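Local coordinates for hypothetical protein (Streptococcus pneumoniae, PDB 2HIY) that is of unknown function but belongs to the conserved bacterial DUF1697 family and folds around two four-stranded antiparallel sheets, at residues I43-I48 and T167-K172; K62-F67 and Q75-L80; L82-A87 and G134-F139; F105-E110 and K172-I177. One frame throughout, in Å; residues are numbered along the deposited sequence. Where two conformers were deposited one is given.

Interaction 1 of 4, residues I43-I48 and T167-K172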
loop_
_atom_site.group_PDB
_atom_site.type_symbol
_atom_site.label_atom_id
_atom_site.label_comp_id
_atom_site.label_asym_id
_atom_site.label_seq_id
_atom_site.Cartn_x
_atom_site.Cartn_y
_atom_site.Cartn_z
ATOM N N ILE D 43 -11.883 12.907 16.270
ATOM C CA ILE D 43 -11.418 11.932 15.280
ATOM C C ILE D 43 -10.849 10.681 15.974
ATOM O O ILE D 43 -11.339 10.307 17.036
ATOM C CB ILE D 43 -10.521 12.564 14.118
ATOM C CG1 ILE D 43 -9.219 13.193 14.641
ATOM C CG2 ILE D 43 -11.379 13.536 13.265
ATOM C CD1 ILE D 43 -8.277 13.754 13.544
ATOM N N ASN D 44 -9.845 10.039 15.383
ATOM C CA ASN D 44 -9.441 8.707 15.843
ATOM C C ASN D 44 -7.941 8.591 16.100
ATOM O O ASN D 44 -7.460 7.513 16.491
ATOM C CB ASN D 44 -9.935 7.635 14.848
ATOM C CG ASN D 44 -10.157 6.273 15.503
ATOM O OD1 ASN D 44 -10.553 6.181 16.668
ATOM N ND2 ASN D 44 -9.914 5.200 14.743
ATOM N N SER D 45 -7.209 9.690 15.935
ATOM C CA SER D 45 -5.757 9.645 16.054
ATOM C C SER D 45 -5.260 9.810 17.473
ATOM O O SER D 45 -4.057 9.735 17.722
ATOM C CB SER D 45 -5.094 10.730 15.202
ATOM O OG SER D 45 -5.495 12.035 15.613
ATOM N N GLY D 46 -6.168 10.032 18.412
ATOM C CA GLY D 46 -5.782 10.148 19.810
ATOM C C GLY D 46 -5.783 11.585 20.297
ATOM O O GLY D 46 -4.739 12.118 20.694
ATOM N N ASN D 47 -6.972 12.196 20.323
ATOM C CA ASN D 47 -7.160 13.573 20.764
ATOM C C ASN D 47 -8.324 13.525 21.722
ATOM O O ASN D 47 -9.488 13.402 21.282
ATOM C CB ASN D 47 -7.506 14.485 19.574
ATOM C CG ASN D 47 -6.487 14.393 18.477
ATOM O OD1 ASN D 47 -5.347 14.826 18.662
ATOM N ND2 ASN D 47 -6.855 13.791 17.354
ATOM N N ILE D 48 -8.010 13.562 23.012
ATOM C CA ILE D 48 -8.985 13.423 24.087
ATOM C C ILE D 48 -9.040 14.701 24.885
ATOM O O ILE D 48 -8.004 15.350 25.103
ATOM C CB ILE D 48 -8.591 12.235 25.037
ATOM C CG1 ILE D 48 -8.816 10.917 24.313
ATOM C CG2 ILE D 48 -9.408 12.250 26.346
ATOM C CD1 ILE D 48 -10.298 10.431 24.362
ATOM N N THR D 167 4.171 14.456 19.826
ATOM C CA THR D 167 2.896 14.145 19.223
ATOM C C THR D 167 2.675 15.150 18.101
ATOM O O THR D 167 2.469 16.333 18.357
ATOM C CB THR D 167 1.770 14.257 20.267
ATOM O OG1 THR D 167 2.184 13.584 21.480
ATOM C CG2 THR D 167 0.515 13.657 19.720
ATOM N N ILE D 168 2.699 14.667 16.869
ATOM C CA ILE D 168 2.679 15.579 15.729
ATOM C C ILE D 168 1.245 15.765 15.276
ATOM O O ILE D 168 0.506 14.789 15.070
ATOM C CB ILE D 168 3.512 15.027 14.589
ATOM C CG1 ILE D 168 4.953 14.842 15.063
ATOM C CG2 ILE D 168 3.408 15.977 13.361
ATOM C CD1 ILE D 168 5.906 14.255 13.994
ATOM N N ARG D 169 0.832 17.017 15.108
ATOM C CA ARG D 169 -0.484 17.337 14.561
ATOM C C ARG D 169 -0.344 18.403 13.503
ATOM O O ARG D 169 0.478 19.307 13.630
ATOM C CB ARG D 169 -1.410 17.874 15.668
ATOM C CG ARG D 169 -1.676 16.856 16.814
ATOM C CD ARG D 169 -2.545 15.713 16.280
ATOM N NE ARG D 169 -2.952 14.727 17.296
ATOM C CZ ARG D 169 -2.340 13.576 17.540
ATOM N NH1 ARG D 169 -1.238 13.241 16.898
ATOM N NH2 ARG D 169 -2.840 12.765 18.472
ATOM N N ASN D 170 -1.114 18.318 12.447
ATOM C CA ASN D 170 -1.084 19.392 11.470
ATOM C C ASN D 170 -1.718 20.666 12.026
ATOM O O ASN D 170 -2.373 20.666 13.084
ATOM C CB ASN D 170 -1.637 18.963 10.110
ATOM C CG ASN D 170 -3.088 18.569 10.153
ATOM O OD1 ASN D 170 -3.896 19.180 10.848
ATOM N ND2 ASN D 170 -3.447 17.585 9.324
ATOM N N ALA D 171 -1.507 21.782 11.323
ATOM C CA ALA D 171 -2.026 23.036 11.800
ATOM C C ALA D 171 -3.533 23.063 11.933
ATOM O O ALA D 171 -4.060 23.734 12.809
ATOM C CB ALA D 171 -1.567 24.174 10.894
ATOM N N LYS D 172 -4.232 22.374 11.039
ATOM C CA LYS D 172 -5.687 22.342 11.126
ATOM C C LYS D 172 -6.140 21.627 12.405
ATOM O O LYS D 172 -7.074 22.090 13.085
ATOM C CB LYS D 172 -6.278 21.707 9.865
ATOM C CG LYS D 172 -6.231 22.651 8.673
ATOM C CD LYS D 172 -7.046 22.151 7.488
ATOM C CE LYS D 172 -7.307 23.276 6.483
ATOM N NZ LYS D 172 -6.059 23.850 5.922
#
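Arg169 reaches from strand 166-170 to the turn leading into strand 47-52 and the first residue of that strand, meeting Ser45, Gly46 and Asn47. From CB, CG stands beside the backbone N, and the chain bends at chi2 (-70°), bringing CD toward the turn. CD only skirts Asn47 OD1. NE donates to Asn47 OD1 at 2.8 Å, nearly straight at 162° and on an in-plane lone pair of the amide oxygen, although the amide and guanidinium planes are almost perpendicular. NH2 gives Gly46 O a more bent bond (133°) of 3.0 Å from above the carbonyl plane, not on a lone pair, and adds a weak 3.3 Å bond to Asn47 OD1. NH1 turns back to its own strand and donates to Ile168 O at 3.0 Å. Thr167 CG2 and Ser45 OG lie over opposite faces of the guanidinium, both offset toward the rim. Asn47 is itself oriented by ND2, which donates to Ser45 OG (2.8 Å) and to Tyr42 O, while Arg169 NH2 also bonds Val11 O. A buried cation is thus held by neutral oxygens, all three nitrogens engaged; this fixes the guanidinium's rotation and ties one sheet's edge strand to the start of a strand in the other.

Interaction 2 of 4, residues K62-F67 and Q75-L80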
loop_
_atom_site.group_PDB
_atom_site.type_symbol
_atom_site.label_atom_id
_atom_site.label_comp_id
_atom_site.label_asym_id
_atom_site.label_seq_id
_atom_site.Cartn_x
_atom_site.Cartn_y
_atom_site.Cartn_z
ATOM N N LYS D 62 -1.780 9.002 37.065
ATOM C CA LYS D 62 -2.931 8.151 36.837
ATOM C C LYS D 62 -3.000 7.708 35.389
ATOM O O LYS D 62 -3.340 6.560 35.092
ATOM C CB LYS D 62 -4.232 8.872 37.190
ATOM C CG LYS D 62 -4.519 8.880 38.677
ATOM C CD LYS D 62 -5.761 9.711 38.991
ATOM C CE LYS D 62 -7.020 9.068 38.406
ATOM N NZ LYS D 62 -8.280 9.562 39.036
ATOM N N LEU D 63 -2.700 8.631 34.471
ATOM C CA LEU D 63 -2.747 8.282 33.047
ATOM C C LEU D 63 -1.639 7.321 32.663
ATOM O O LEU D 63 -1.847 6.401 31.894
ATOM C CB LEU D 63 -2.736 9.527 32.164
ATOM C CG LEU D 63 -4.046 10.307 32.178
ATOM C CD1 LEU D 63 -3.828 11.713 31.637
ATOM C CD2 LEU D 63 -5.111 9.590 31.385
ATOM N N GLU D 64 -0.437 7.539 33.194
ATOM C CA GLU D 64 0.656 6.595 32.950
ATOM C C GLU D 64 0.289 5.196 33.423
ATOM O O GLU D 64 0.492 4.211 32.701
ATOM C CB GLU D 64 1.935 7.069 33.634
ATOM C CG GLU D 64 2.574 8.217 32.903
ATOM C CD GLU D 64 3.709 8.885 33.659
ATOM O OE1 GLU D 64 3.848 8.657 34.883
ATOM O OE2 GLU D 64 4.445 9.671 33.004
ATOM N N THR D 65 -0.261 5.087 34.623
ATOM C CA THR D 65 -0.674 3.789 35.142
ATOM C C THR D 65 -1.805 3.204 34.297
ATOM O O THR D 65 -1.821 2.011 33.979
ATOM C CB THR D 65 -1.089 3.919 36.613
ATOM O OG1 THR D 65 0.057 4.372 37.352
ATOM C CG2 THR D 65 -1.604 2.582 37.183
ATOM N N PHE D 66 -2.748 4.053 33.907
ATOM C CA PHE D 66 -3.862 3.598 33.070
ATOM C C PHE D 66 -3.399 3.012 31.734
ATOM O O PHE D 66 -3.797 1.907 31.343
ATOM C CB PHE D 66 -4.850 4.746 32.830
ATOM C CG PHE D 66 -5.903 4.412 31.838
ATOM C CD1 PHE D 66 -6.995 3.651 32.227
ATOM C CD2 PHE D 66 -5.800 4.828 30.527
ATOM C CE1 PHE D 66 -7.979 3.298 31.291
ATOM C CE2 PHE D 66 -6.790 4.490 29.608
ATOM C CZ PHE D 66 -7.876 3.725 29.998
ATOM N N PHE D 67 -2.547 3.743 31.014
ATOM C CA PHE D 67 -2.087 3.239 29.729
ATOM C C PHE D 67 -1.245 1.979 29.876
ATOM O O PHE D 67 -1.352 1.071 29.049
ATOM C CB PHE D 67 -1.306 4.304 28.969
ATOM C CG PHE D 67 -2.163 5.463 28.496
ATOM C CD1 PHE D 67 -3.340 5.241 27.795
ATOM C CD2 PHE D 67 -1.757 6.768 28.736
ATOM C CE1 PHE D 67 -4.114 6.320 27.337
ATOM C CE2 PHE D 67 -2.528 7.837 28.280
ATOM C CZ PHE D 67 -3.693 7.614 27.595
ATOM N N GLN D 75 3.025 4.909 24.953
ATOM C CA GLN D 75 4.214 5.016 25.787
ATOM C C GLN D 75 4.711 6.441 25.989
ATOM O O GLN D 75 5.737 6.663 26.645
ATOM C CB GLN D 75 5.324 4.118 25.204
ATOM C CG GLN D 75 4.992 2.638 25.404
ATOM C CD GLN D 75 5.908 1.683 24.695
ATOM O OE1 GLN D 75 7.013 2.041 24.291
ATOM N NE2 GLN D 75 5.457 0.439 24.551
ATOM N N SER D 76 3.981 7.393 25.417
ATOM C CA SER D 76 4.179 8.809 25.684
ATOM C C SER D 76 2.840 9.482 25.475
ATOM O O SER D 76 1.958 8.951 24.777
ATOM C CB SER D 76 5.201 9.412 24.692
ATOM O OG SER D 76 4.664 9.521 23.359
ATOM N N PHE D 77 2.652 10.645 26.088
ATOM C CA PHE D 77 1.475 11.432 25.774
ATOM C C PHE D 77 1.742 12.887 26.087
ATOM O O PHE D 77 2.582 13.197 26.943
ATOM C CB PHE D 77 0.220 10.915 26.519
ATOM C CG PHE D 77 0.352 10.880 28.026
ATOM C CD1 PHE D 77 0.031 11.974 28.830
ATOM C CD2 PHE D 77 0.690 9.695 28.657
ATOM C CE1 PHE D 77 0.128 11.906 30.229
ATOM C CE2 PHE D 77 0.776 9.622 30.059
ATOM C CZ PHE D 77 0.500 10.729 30.840
ATOM N N SER D 78 0.997 13.763 25.413
ATOM C CA SER D 78 0.998 15.177 25.715
ATOM C C SER D 78 -0.248 15.486 26.547
ATOM O O SER D 78 -1.326 14.947 26.275
ATOM C CB SER D 78 0.924 15.990 24.432
ATOM O OG SER D 78 1.946 15.588 23.527
ATOM N N LEU D 79 -0.073 16.290 27.577
ATOM C CA LEU D 79 -1.202 16.706 28.419
ATOM C C LEU D 79 -1.053 18.194 28.662
ATOM O O LEU D 79 -0.061 18.653 29.263
ATOM C CB LEU D 79 -1.173 15.938 29.741
ATOM C CG LEU D 79 -2.374 16.244 30.661
ATOM C CD1 LEU D 79 -3.701 15.817 30.076
ATOM C CD2 LEU D 79 -2.163 15.567 32.009
ATOM N N LEU D 80 -2.038 18.953 28.194
ATOM C CA LEU D 80 -1.950 20.403 28.310
ATOM C C LEU D 80 -3.307 20.991 28.608
ATOM O O LEU D 80 -4.327 20.428 28.217
ATOM C CB LEU D 80 -1.388 20.999 27.016
ATOM C CG LEU D 80 -2.122 20.624 25.745
ATOM C CD1 LEU D 80 -2.862 21.833 25.195
ATOM C CD2 LEU D 80 -1.079 20.190 24.743
#
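Phe77 is the side chain on which helix 56-70 rests: Leu63, Glu64 and Phe67, all on one side of the helix, touch its ring. Leu63 meets the far end of the ring, CB lying 3.7 Å from Phe77 CZ. From Glu64 it is the methylene that makes the contact, CG sitting 3.6 Å from Phe77 CE2 at the ring edge and near its plane, while the carboxylate plane is turned 68° from the ring. Phe67 approaches nearer the root of the ring, with CE2 3.7 Å from Phe77 CD2. The two rings are oblique, their planes at 58° and centroids 5.6 Å apart, and Phe77 CD2 lies near the plane of the Phe67 ring. Beyond this group, Leu63 CD1 looks past the ring to Leu79 CD2 at 4.2 Å.

The placement of Phe77 follows from its first torsion (57°), which sets CG between the backbone N and the carbonyl carbon and stands the ring up toward the helix. Its backbone is held by hydrogen bonding with Glu110, and Leu9 of strand 5-10 touches the side chains of both Phe77 and Leu63. Farther out, Leu31 of helix 24-34 packs on Leu63 and Ile74 on Phe67; Ser78, on the strand's other side, bonds through OG to Tyr108 O and Thr167 OG1.

No hydrogen bond joins the two segments. Helix 56-70 is therefore seated on the antiparallel sheet 39-41, 47-52, 5-10, 78-81, at its outermost strand 78-81, by dispersion and hydrophobic burial, and Glu64 contributes its aliphatic part at the exposed border.

Interaction 3 of 4, residues L82-A87 and G134-F139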
loop_
_atom_site.group_PDB
_atom_site.type_symbol
_atom_site.label_atom_id
_atom_site.label_comp_id
_atom_site.label_asym_id
_atom_site.label_seq_id
_atom_site.Cartn_x
_atom_site.Cartn_y
_atom_site.Cartn_z
ATOM N N LEU D 82 -6.286 24.252 28.756
ATOM C CA LEU D 82 -6.777 25.395 27.984
ATOM C C LEU D 82 -5.899 26.625 28.238
ATOM O O LEU D 82 -5.547 27.329 27.289
ATOM C CB LEU D 82 -8.240 25.697 28.347
ATOM C CG LEU D 82 -8.846 26.995 27.780
ATOM C CD1 LEU D 82 -8.935 26.987 26.257
ATOM C CD2 LEU D 82 -10.220 27.304 28.426
ATOM N N GLU D 83 -5.557 26.894 29.501
ATOM C CA GLU D 83 -4.684 28.036 29.830
ATOM C C GLU D 83 -3.370 27.950 29.044
ATOM O O GLU D 83 -2.916 28.945 28.463
ATOM C CB GLU D 83 -4.399 28.085 31.333
ATOM C CG GLU D 83 -3.465 29.211 31.770
ATOM C CD GLU D 83 -3.432 29.426 33.279
ATOM O OE1 GLU D 83 -4.121 28.696 34.023
ATOM O OE2 GLU D 83 -2.729 30.363 33.725
ATOM N N ASP D 84 -2.768 26.756 29.035
ATOM C CA ASP D 84 -1.500 26.536 28.333
ATOM C C ASP D 84 -1.655 26.877 26.857
ATOM O O ASP D 84 -0.795 27.523 26.258
ATOM C CB ASP D 84 -1.082 25.054 28.378
ATOM C CG ASP D 84 -0.619 24.562 29.750
ATOM O OD1 ASP D 84 -0.205 25.378 30.620
ATOM O OD2 ASP D 84 -0.637 23.303 29.936
ATOM N N PHE D 85 -2.749 26.411 26.266
ATOM C CA PHE D 85 -2.989 26.579 24.850
ATOM C C PHE D 85 -3.234 28.046 24.508
ATOM O O PHE D 85 -2.715 28.550 23.495
ATOM C CB PHE D 85 -4.148 25.694 24.369
ATOM C CG PHE D 85 -4.100 25.423 22.891
ATOM C CD1 PHE D 85 -3.281 24.412 22.411
ATOM C CD2 PHE D 85 -4.795 26.204 21.992
ATOM C CE1 PHE D 85 -3.192 24.155 21.028
ATOM C CE2 PHE D 85 -4.697 25.952 20.604
ATOM C CZ PHE D 85 -3.913 24.924 20.150
ATOM N N GLU D 86 -3.994 28.730 25.349
ATOM C CA GLU D 86 -4.265 30.138 25.104
ATOM C C GLU D 86 -2.983 30.954 25.190
ATOM O O GLU D 86 -2.790 31.919 24.425
ATOM C CB GLU D 86 -5.312 30.644 26.090
ATOM C CG GLU D 86 -6.691 30.090 25.815
ATOM C CD GLU D 86 -7.775 30.644 26.718
ATOM O OE1 GLU D 86 -7.494 30.975 27.898
ATOM O OE2 GLU D 86 -8.924 30.718 26.234
ATOM N N ALA D 87 -2.092 30.583 26.100
ATOM C CA ALA D 87 -0.788 31.239 26.191
ATOM C C ALA D 87 0.008 31.019 24.890
ATOM O O ALA D 87 0.658 31.965 24.386
ATOM C CB ALA D 87 -0.009 30.748 27.396
ATOM N N GLY D 134 8.096 26.835 20.496
ATOM C CA GLY D 134 7.069 27.425 21.353
ATOM C C GLY D 134 7.133 26.837 22.751
ATOM O O GLY D 134 8.055 26.100 23.100
ATOM N N LYS D 135 6.128 27.122 23.564
ATOM C CA LYS D 135 6.140 26.604 24.925
ATOM C C LYS D 135 5.728 25.140 24.971
ATOM O O LYS D 135 6.326 24.329 25.694
ATOM C CB LYS D 135 5.193 27.428 25.796
ATOM C CG LYS D 135 5.046 26.921 27.211
ATOM C CD LYS D 135 6.317 27.021 28.030
ATOM C CE LYS D 135 6.036 26.631 29.483
ATOM N NZ LYS D 135 7.296 26.161 30.113
ATOM N N LEU D 136 4.737 24.795 24.161
ATOM C CA LEU D 136 4.157 23.457 24.197
ATOM C C LEU D 136 4.734 22.529 23.144
ATOM O O LEU D 136 4.416 21.366 23.114
ATOM C CB LEU D 136 2.657 23.519 23.968
ATOM C CG LEU D 136 1.865 24.224 25.079
ATOM C CD1 LEU D 136 0.405 24.439 24.636
ATOM C CD2 LEU D 136 1.947 23.405 26.363
ATOM N N GLY D 137 5.553 23.071 22.258
ATOM C CA GLY D 137 6.070 22.261 21.182
ATOM C C GLY D 137 6.680 23.144 20.121
ATOM O O GLY D 137 6.921 24.328 20.334
ATOM N N ILE D 138 6.884 22.526 18.962
ATOM C CA ILE D 138 7.625 23.178 17.864
ATOM C C ILE D 138 6.677 23.450 16.707
ATOM O O ILE D 138 6.014 22.527 16.217
ATOM C CB ILE D 138 8.766 22.270 17.340
ATOM C CG1 ILE D 138 9.650 21.837 18.508
ATOM C CG2 ILE D 138 9.600 23.009 16.276
ATOM C CD1 ILE D 138 10.723 20.820 18.127
ATOM N N PHE D 139 6.561 24.716 16.281
ATOM C CA PHE D 139 5.899 25.030 15.023
ATOM C C PHE D 139 6.865 24.751 13.882
ATOM O O PHE D 139 8.004 25.211 13.937
ATOM C CB PHE D 139 5.570 26.532 14.950
ATOM C CG PHE D 139 4.728 27.072 16.089
ATOM C CD1 PHE D 139 3.342 27.100 15.968
ATOM C CD2 PHE D 139 5.317 27.614 17.251
ATOM C CE1 PHE D 139 2.546 27.640 16.988
ATOM C CE2 PHE D 139 4.536 28.134 18.266
ATOM C CZ PHE D 139 3.140 28.166 18.121
#
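The Phe85 ring meets Leu136 CD1 obliquely, Phe85 CD1 lying 4.3 Å from that methyl. Other neighbours of the ring belong to helix 171-182, where Phe174 meets it with planes at about 45° and Ile177 and Leu181 also touch it. The second ring of the two segments, Phe139, packs edge-to-face with Phe105 and with Trp96. The CB of Phe85 points away from segment 134-139, and the nearest approach to Leu136 is by its backbone: Phe85 CA is 4.0 Å from Leu136 CD1.

Leu136 is the side chain that bridges the gap. Its first torsion (-66°) puts CG beside the backbone N, and the two methyls then divide the work. CD1 rests against the helix backbone, 3.7 Å from Asp84 O, while CD2 lies 4.0 Å from Asp84 CB. Asp84 contributes its methylene and its main-chain carbonyl to this packing.

The loop is held to the same helix by polar bonds as well. Glu88, one turn after Asp84, accepts from the backbone of Lys135 through OE2 and from Leu136 through OE1. Within the tight connection between strands 129-133 and 137-142, a beta-hairpin, Gly134 N donates to Gly137 O at 2.8 Å.

No hydrogen bond crosses between the two segments themselves. Their contact is a single leucine laid on the first turns of helix 82-89, and the directional part of the attachment comes from the Glu88 carboxylate, which spans two successive backbone N-H groups at the hairpin and so probably sets its orientation against the helix.

Interaction 4 of 4, residues F105-E110 and K172-I177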
loop_
_atom_site.group_PDB
_atom_site.type_symbol
_atom_site.label_atom_id
_atom_site.label_comp_id
_atom_site.label_asym_id
_atom_site.label_seq_id
_atom_site.Cartn_x
_atom_site.Cartn_y
_atom_site.Cartn_z
ATOM N N PHE D 105 2.587 21.000 14.080
ATOM C CA PHE D 105 3.017 21.338 15.424
ATOM C C PHE D 105 3.481 20.035 16.065
ATOM O O PHE D 105 2.733 19.056 16.064
ATOM C CB PHE D 105 1.889 21.949 16.243
ATOM C CG PHE D 105 2.376 22.635 17.495
ATOM C CD1 PHE D 105 2.961 23.879 17.414
ATOM C CD2 PHE D 105 2.292 22.019 18.735
ATOM C CE1 PHE D 105 3.408 24.527 18.546
ATOM C CE2 PHE D 105 2.717 22.653 19.862
ATOM C CZ PHE D 105 3.295 23.918 19.772
ATOM N N LEU D 106 4.678 20.052 16.618
ATOM C CA LEU D 106 5.240 18.886 17.305
ATOM C C LEU D 106 5.048 19.107 18.804
ATOM O O LEU D 106 5.823 19.838 19.423
ATOM C CB LEU D 106 6.737 18.744 16.981
ATOM C CG LEU D 106 7.103 18.325 15.545
ATOM C CD1 LEU D 106 6.718 19.411 14.532
ATOM C CD2 LEU D 106 8.606 18.107 15.451
ATOM N N PHE D 107 3.995 18.512 19.371
ATOM C CA PHE D 107 3.700 18.729 20.787
ATOM C C PHE D 107 4.667 17.947 21.662
ATOM O O PHE D 107 4.882 16.737 21.466
ATOM C CB PHE D 107 2.308 18.230 21.140
ATOM C CG PHE D 107 1.181 19.127 20.696
ATOM C CD1 PHE D 107 0.730 20.169 21.514
ATOM C CD2 PHE D 107 0.479 18.890 19.485
ATOM C CE1 PHE D 107 -0.367 20.990 21.119
ATOM C CE2 PHE D 107 -0.610 19.692 19.104
ATOM C CZ PHE D 107 -1.013 20.738 19.923
ATOM N N TYR D 108 5.255 18.628 22.642
ATOM C CA TYR D 108 6.057 17.945 23.631
ATOM C C TYR D 108 5.193 16.993 24.448
ATOM O O TYR D 108 4.001 17.177 24.575
ATOM C CB TYR D 108 6.727 18.968 24.539
ATOM C CG TYR D 108 7.668 19.935 23.824
ATOM C CD1 TYR D 108 8.494 19.515 22.773
ATOM C CD2 TYR D 108 7.769 21.268 24.263
ATOM C CE1 TYR D 108 9.386 20.435 22.139
ATOM C CE2 TYR D 108 8.645 22.165 23.647
ATOM C CZ TYR D 108 9.448 21.736 22.621
ATOM O OH TYR D 108 10.334 22.652 22.050
ATOM N N THR D 109 5.805 15.964 25.016
ATOM C CA THR D 109 5.106 15.002 25.867
ATOM C C THR D 109 5.596 15.107 27.311
ATOM O O THR D 109 6.638 15.675 27.603
ATOM C CB THR D 109 5.353 13.583 25.377
ATOM O OG1 THR D 109 6.768 13.341 25.328
ATOM C CG2 THR D 109 4.725 13.341 23.992
ATOM N N GLU D 110 4.829 14.511 28.212
ATOM C CA GLU D 110 5.184 14.531 29.617
ATOM C C GLU D 110 6.501 13.810 29.858
ATOM O O GLU D 110 6.710 12.699 29.365
ATOM C CB GLU D 110 4.054 13.881 30.423
ATOM C CG GLU D 110 2.849 14.785 30.502
ATOM C CD GLU D 110 3.165 16.102 31.207
ATOM O OE1 GLU D 110 3.775 16.070 32.299
ATOM O OE2 GLU D 110 2.841 17.182 30.652
ATOM N N LYS D 172 -4.232 22.374 11.039
ATOM C CA LYS D 172 -5.687 22.342 11.126
ATOM C C LYS D 172 -6.140 21.627 12.405
ATOM O O LYS D 172 -7.074 22.090 13.085
ATOM C CB LYS D 172 -6.278 21.707 9.865
ATOM C CG LYS D 172 -6.231 22.651 8.673
ATOM C CD LYS D 172 -7.046 22.151 7.488
ATOM C CE LYS D 172 -7.307 23.276 6.483
ATOM N NZ LYS D 172 -6.059 23.850 5.922
ATOM N N THR D 173 -5.462 20.536 12.759
ATOM C CA THR D 173 -5.790 19.824 13.993
ATOM C C THR D 173 -5.348 20.591 15.244
ATOM O O THR D 173 -6.036 20.580 16.268
ATOM C CB THR D 173 -5.220 18.405 13.951
ATOM O OG1 THR D 173 -5.682 17.763 12.751
ATOM C CG2 THR D 173 -5.634 17.592 15.173
ATOM N N PHE D 174 -4.208 21.290 15.151
ATOM C CA PHE D 174 -3.790 22.203 16.219
ATOM C C PHE D 174 -4.946 23.183 16.504
ATOM O O PHE D 174 -5.331 23.371 17.659
ATOM C CB PHE D 174 -2.518 22.925 15.749
ATOM C CG PHE D 174 -2.001 23.981 16.675
ATOM C CD1 PHE D 174 -0.997 23.691 17.596
ATOM C CD2 PHE D 174 -2.459 25.293 16.562
ATOM C CE1 PHE D 174 -0.476 24.694 18.399
ATOM C CE2 PHE D 174 -1.940 26.281 17.369
ATOM C CZ PHE D 174 -0.958 25.983 18.282
ATOM N N ASP D 175 -5.499 23.804 15.462
ATOM C CA ASP D 175 -6.636 24.709 15.656
ATOM C C ASP D 175 -7.797 23.996 16.336
ATOM O O ASP D 175 -8.367 24.504 17.316
ATOM C CB ASP D 175 -7.089 25.322 14.328
ATOM C CG ASP D 175 -6.114 26.349 13.803
ATOM O OD1 ASP D 175 -5.314 26.869 14.601
ATOM O OD2 ASP D 175 -6.165 26.638 12.594
ATOM N N LYS D 176 -8.139 22.822 15.820
ATOM C CA LYS D 176 -9.284 22.057 16.370
ATOM C C LYS D 176 -9.070 21.740 17.854
ATOM O O LYS D 176 -10.022 21.810 18.642
ATOM C CB LYS D 176 -9.518 20.781 15.566
ATOM C CG LYS D 176 -10.696 19.939 16.101
ATOM C CD LYS D 176 -12.001 20.703 15.981
ATOM C CE LYS D 176 -13.176 19.867 16.482
ATOM N NZ LYS D 176 -14.449 20.637 16.492
ATOM N N ILE D 177 -7.854 21.367 18.245
ATOM C CA ILE D 177 -7.513 21.170 19.654
ATOM C C ILE D 177 -7.860 22.413 20.472
ATOM O O ILE D 177 -8.487 22.311 21.512
ATOM C CB ILE D 177 -6.027 20.722 19.829
ATOM C CG1 ILE D 177 -5.869 19.283 19.341
ATOM C CG2 ILE D 177 -5.541 20.865 21.295
ATOM C CD1 ILE D 177 -4.439 18.893 18.933
#
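Phe105, Phe107 and Phe174 form an aromatic cluster between strand 102-108 and helix 171-182. Phe174 CE1 lies 3.6 Å above the Phe105 plane, over the ring centre, and Phe174 CD1 is 3.5 Å from Phe105 CG. These two rings are oblique, planes at 51° and centroids 4.8 Å apart. Phe107 and Phe174 are closer to parallel (28°) but slid apart, so they barely overlap; Phe174 CD1 touches Phe107 CZ at 3.8 Å. Within the strand, Phe105 CD2 sits over the centre of the Phe107 ring. Phe174 reaches the strand because its first torsion sends CG opposite the backbone N.

The arrangement is a helix packed across an antiparallel sheet: the segment axes approach to 9.9 Å, their directions differing by 49°, and strand 102-108 lies inside the sheet between 137-142 and 166-170. The helix directly follows strand 166-170, so the chain doubles back over its own sheet.

Aliphatic contact is limited to Ile177, one turn after Phe174, whose CD1 meets Phe107 CE2 at 3.9 Å. Around the cluster, Trp96 packs edge-to-face with Phe174, and Arg169 touches both Phe107 and Ile177.

Interaction 1 reaches both sheets, sharing the one formed by strands 129-133, 137-142, 102-108 and 166-170 with interactions 3 and 4, and the one containing strand 78-81 with interaction 2. Interactions 1 and 4 have centres about 7 Å apart and are joined by strand pairing, Arg169 O lying 2.7 Å from Phe105 N. Centres of interactions 3 and 4 are about 8 Å apart; there Ile138 O is 2.8 Å from Leu106 N. Interaction 2 lies about 15 Å by centres from both 1 and 4, linked through Ser78 OG to Thr167 OG1 (2.9 Å) and Phe77 O to Glu110 N (2.9 Å). Along the chain, interactions 2 and 3 are nested within interaction 1, while segments of 3 and 4 alternate.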